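PDB 6RN5: CHAD domain protein from Streptomyces chartreusis, which probably binds polyphosphate through its helical CHAD fold, as phosins do, and also binds copper ions. Local coordinates for residues F360-Q363 and Q364-K368; A235-R238 and L239-A242. All blocks are in the same frame, centred on the assembly; numbering follows the deposited sequence.

Contact 1 of 2, residues F360-Q363 and Q364-K368; sequences FAFQ and QAWQK
The ring of Phe360 carries the side-chain amide of Gln364 on one face, the two planes stacked only 14° apart. Gln364 CG also sits over this face, a CH-pi contact 4.0 Å from the ring centroid, and Gln364 OE1 approaches ring atom CE1 of Phe360 to 3.4 Å. Two torsions put the glutamine there: CG stands anti to the carbonyl carbon, beside the backbone N (chi1 -56°), and a bend at chi2 (-57°) folds the amide back over the ring one turn earlier. Phe362 and Trp366 form the aromatic pair of this helix end. Trp366 CB lies off-centre above one face of the Phe362 ring, while the indole runs alongside. The Phe362 ring and the five-membered ring of Trp366 are nearly parallel but displaced, 5.5 Å between centroids, with little of one over the other; Phe362 CZ meets Trp366 CE3 at 3.9 Å.

Under the side chains runs the usual i to i+4 bonding of an alpha-helix, from Gln364 N to Phe360 O through Gln367 N to Gln363 O. Gln363 NE2 adds a weak bond to Gln364 OE1 (3.5 Å), but the stronger grip on the Gln363 amide comes from outside: Gln363 OE1 accepts from Ile249 N. This is the C-terminal end of helix 338-366. Phe362 packs on Ala310 and Leu314 of helix 305-331, Arg306 makes a cation-pi contact with Trp366, and Phe362 and Trp366 both reach Val243 of helix 229-244.

Contact 2 of 2, residues A235-R238 and L239-A242; sequences AKDR and LTDA
Leu239 opens the second half of two successive turns of an alpha-helix, its N bonded to Ala235 O at 3.1 Å. This is helix 229-244 of the all-helical CHAD fold, and Leu239 lies on its buried side: CG stands opposite the backbone N (chi1 167°), and the side chain packs on Leu284 of helix 274-295 and on Trp366 of helix 338-366.

Thr240 comes next. Its N bonds almost straight to Lys236 O (173° at the hydrogen), and its chi1 of 60° tucks OG1 back over the preceding turn, 3.2 Å from Lys236 O and 3.1 Å from Asp237 O. A bridging water donates to Asp237 OD1 at 2.7 Å and lies 2.6 Å from Thr240 OG1; which of the two carbonyls, or the water, takes the hydroxyl proton is not settled. The methyl CG2 meets the aliphatic CG of Lys236 at 4.0 Å. With an alanine here the water would probably lose one of its two anchors, and the lysine chain its methyl neighbour.

Asp241 follows, its N held by Asp237 O. Its carboxylate folds back against the preceding turn, OD2 3.2 Å from Asp237 O, two acceptors side by side and so not a bond. Ala242 ends the segment: its methyl packs on Val280 and Leu283 of helix 274-295, its N bonds to Arg238 O, and its CB lies 3.4 Å from that same Arg238 O.

In the fold
Contact 1 and contact 2 belong to different helices, 338-366 and 229-244, that meet partly through the indole of Trp366. Their centres are 16 Å apart, yet this indole reaches across: Trp366 CH2 packs on Leu239 CD2 at 3.7 Å and Trp366 CZ2 on Thr240 CG2 at 3.8 Å. The leucine and threonine of 229-244 thus receive part of the end of the last helix, and Phe362 of contact 1, packed on Val243, makes a second link between the two helices. Neither contact forms a metal site. The side chain of Phe360 in contact 1 is about 11 Å from that of His353, which belongs to a second copper site, not occupied in this chain; contact 2 lies away from the known sites.

Contact 1 of 2, residues F360-Q363 and Q364-K368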
# COMPACT_ATOMS: atom_id res chain seq x y z
N PHE A 360 -11.41 -8.74 -1.87
CA PHE A 360 -12.18 -8.63 -0.64
C PHE A 360 -13.64 -8.17 -0.89
O PHE A 360 -14.59 -8.75 -0.35
CB PHE A 360 -11.45 -7.69 0.33
CG PHE A 360 -12.10 -7.57 1.70
CD1 PHE A 360 -12.02 -8.62 2.60
CD2 PHE A 360 -12.76 -6.40 2.08
CE1 PHE A 360 -12.60 -8.53 3.86
CE2 PHE A 360 -13.36 -6.30 3.33
CZ PHE A 360 -13.28 -7.37 4.23
N ALA A 361 -13.83 -7.14 -1.71
CA ALA A 361 -15.16 -6.69 -2.05
C ALA A 361 -15.99 -7.84 -2.68
O ALA A 361 -17.16 -8.05 -2.31
CB ALA A 361 -15.11 -5.47 -2.96
N PHE A 362 -15.40 -8.59 -3.59
CA PHE A 362 -16.12 -9.68 -4.21
C PHE A 362 -16.55 -10.66 -3.13
O PHE A 362 -17.71 -11.06 -3.06
CB PHE A 362 -15.25 -10.45 -5.20
CG PHE A 362 -15.87 -11.74 -5.65
CD1 PHE A 362 -16.79 -11.78 -6.69
CD2 PHE A 362 -15.54 -12.95 -5.00
CE1 PHE A 362 -17.38 -12.98 -7.08
CE2 PHE A 362 -16.10 -14.17 -5.42
CZ PHE A 362 -17.03 -14.18 -6.44
N GLN A 363 -15.60 -11.05 -2.30
CA GLN A 363 -15.86 -11.98 -1.20
C GLN A 363 -17.01 -11.55 -0.27
O GLN A 363 -17.86 -12.35 0.05
CB GLN A 363 -14.61 -12.19 -0.38
CG GLN A 363 -14.67 -13.43 0.50
CD GLN A 363 -13.50 -13.51 1.46
OE1 GLN A 363 -12.55 -14.26 1.25
NE2 GLN A 363 -13.56 -12.70 2.52
N GLN A 364 -17.05 -10.29 0.12
CA GLN A 364 -18.12 -9.79 0.97
C GLN A 364 -19.45 -9.82 0.26
O GLN A 364 -20.47 -10.16 0.86
CB GLN A 364 -17.85 -8.35 1.43
CG GLN A 364 -16.52 -8.18 2.13
CD GLN A 364 -16.40 -9.07 3.32
OE1 GLN A 364 -15.63 -10.04 3.31
NE2 GLN A 364 -17.18 -8.77 4.35
N ALA A 365 -19.45 -9.43 -1.00
CA ALA A 365 -20.65 -9.46 -1.80
C ALA A 365 -21.13 -10.90 -2.03
O ALA A 365 -22.34 -11.17 -2.00
CB ALA A 365 -20.41 -8.78 -3.13
N TRP A 366 -20.19 -11.81 -2.29
CA TRP A 366 -20.58 -13.18 -2.63
C TRP A 366 -21.09 -13.89 -1.38
O TRP A 366 -22.11 -14.57 -1.45
CB TRP A 366 -19.43 -13.96 -3.21
CG TRP A 366 -19.82 -15.30 -3.61
CD1 TRP A 366 -19.68 -16.43 -2.88
CD2 TRP A 366 -20.45 -15.67 -4.82
NE1 TRP A 366 -20.15 -17.50 -3.57
CE2 TRP A 366 -20.64 -17.07 -4.77
CE3 TRP A 366 -20.85 -14.97 -5.97
CZ2 TRP A 366 -21.21 -17.78 -5.80
CZ3 TRP A 366 -21.44 -15.68 -7.00
CH2 TRP A 366 -21.60 -17.08 -6.91
N GLN A 367 -20.41 -13.70 -0.24
CA GLN A 367 -20.87 -14.25 1.05
C GLN A 367 -21.93 -13.39 1.74
O GLN A 367 -22.37 -13.73 2.84
CB GLN A 367 -19.71 -14.44 2.01
CG GLN A 367 -18.84 -15.64 1.67
CD GLN A 367 -17.65 -15.78 2.61
OE1 GLN A 367 -17.17 -14.79 3.18
NE2 GLN A 367 -17.16 -17.00 2.77
N LYS A 368 -22.31 -12.28 1.13
CA LYS A 368 -23.34 -11.42 1.67
C LYS A 368 -22.89 -10.87 3.03
O LYS A 368 -23.71 -10.61 3.91
CB LYS A 368 -24.67 -12.20 1.78
CG LYS A 368 -24.80 -13.32 0.74
CD LYS A 368 -26.13 -13.26 0.03
CE LYS A 368 -27.28 -13.67 0.92
NZ LYS A 368 -28.39 -14.12 0.05

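Contact 2 of 2, residues A235-R238 and L239-A242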
# COMPACT_ATOMS: atom_id res chain seq x y z
N ALA A 235 -24.51 -23.81 -15.36
CA ALA A 235 -23.63 -22.65 -15.47
C ALA A 235 -23.46 -22.08 -14.11
O ALA A 235 -22.34 -21.68 -13.71
CB ALA A 235 -24.22 -21.58 -16.44
N LYS A 236 -24.54 -22.01 -13.36
CA LYS A 236 -24.43 -21.54 -11.97
C LYS A 236 -23.45 -22.41 -11.19
O LYS A 236 -22.61 -21.90 -10.45
CB LYS A 236 -25.76 -21.57 -11.30
CG LYS A 236 -25.65 -21.10 -9.86
CD LYS A 236 -27.00 -20.78 -9.26
CE LYS A 236 -26.86 -19.93 -8.00
NZ LYS A 236 -28.06 -20.11 -7.13
N ASP A 237 -23.58 -23.73 -11.34
CA ASP A 237 -22.65 -24.63 -10.65
C ASP A 237 -21.23 -24.39 -11.04
O ASP A 237 -20.34 -24.37 -10.16
CB ASP A 237 -22.96 -26.10 -10.91
CG ASP A 237 -24.31 -26.52 -10.32
OD1 ASP A 237 -24.94 -25.81 -9.47
OD2 ASP A 237 -24.77 -27.56 -10.78
N ARG A 238 -20.97 -24.25 -12.33
CA ARG A 238 -19.56 -23.98 -12.74
C ARG A 238 -18.98 -22.73 -12.03
O ARG A 238 -17.83 -22.74 -11.54
CB ARG A 238 -19.44 -23.89 -14.24
CG ARG A 238 -19.61 -25.22 -14.90
CD ARG A 238 -19.43 -25.10 -16.39
NE ARG A 238 -20.45 -24.37 -17.12
CZ ARG A 238 -21.54 -24.93 -17.70
NH1 ARG A 238 -21.82 -26.22 -17.52
NH2 ARG A 238 -22.38 -24.20 -18.44
N LEU A 239 -19.82 -21.69 -11.90
CA LEU A 239 -19.42 -20.47 -11.19
C LEU A 239 -19.16 -20.76 -9.67
O LEU A 239 -18.10 -20.47 -9.11
CB LEU A 239 -20.54 -19.42 -11.35
CG LEU A 239 -20.44 -18.19 -10.44
CD1 LEU A 239 -19.10 -17.48 -10.72
CD2 LEU A 239 -21.61 -17.23 -10.62
N THR A 240 -20.16 -21.32 -9.00
CA THR A 240 -20.09 -21.55 -7.56
C THR A 240 -18.94 -22.54 -7.21
O THR A 240 -18.28 -22.36 -6.20
CB THR A 240 -21.45 -22.05 -7.02
OG1 THR A 240 -21.80 -23.27 -7.67
CG2 THR A 240 -22.58 -21.05 -7.31
N ASP A 241 -18.69 -23.55 -8.04
CA ASP A 241 -17.56 -24.44 -7.78
C ASP A 241 -16.22 -23.70 -7.92
O ASP A 241 -15.30 -23.94 -7.15
CB ASP A 241 -17.54 -25.61 -8.73
CG ASP A 241 -18.75 -26.51 -8.56
OD1 ASP A 241 -19.48 -26.44 -7.54
OD2 ASP A 241 -19.02 -27.25 -9.51
N ALA A 242 -16.13 -22.81 -8.92
CA ALA A 242 -14.91 -22.02 -9.09
C ALA A 242 -14.68 -21.05 -7.95
O ALA A 242 -13.55 -20.90 -7.48
CB ALA A 242 -14.90 -21.29 -10.44
O HOH W 1 -24.37 -23.79 -7.84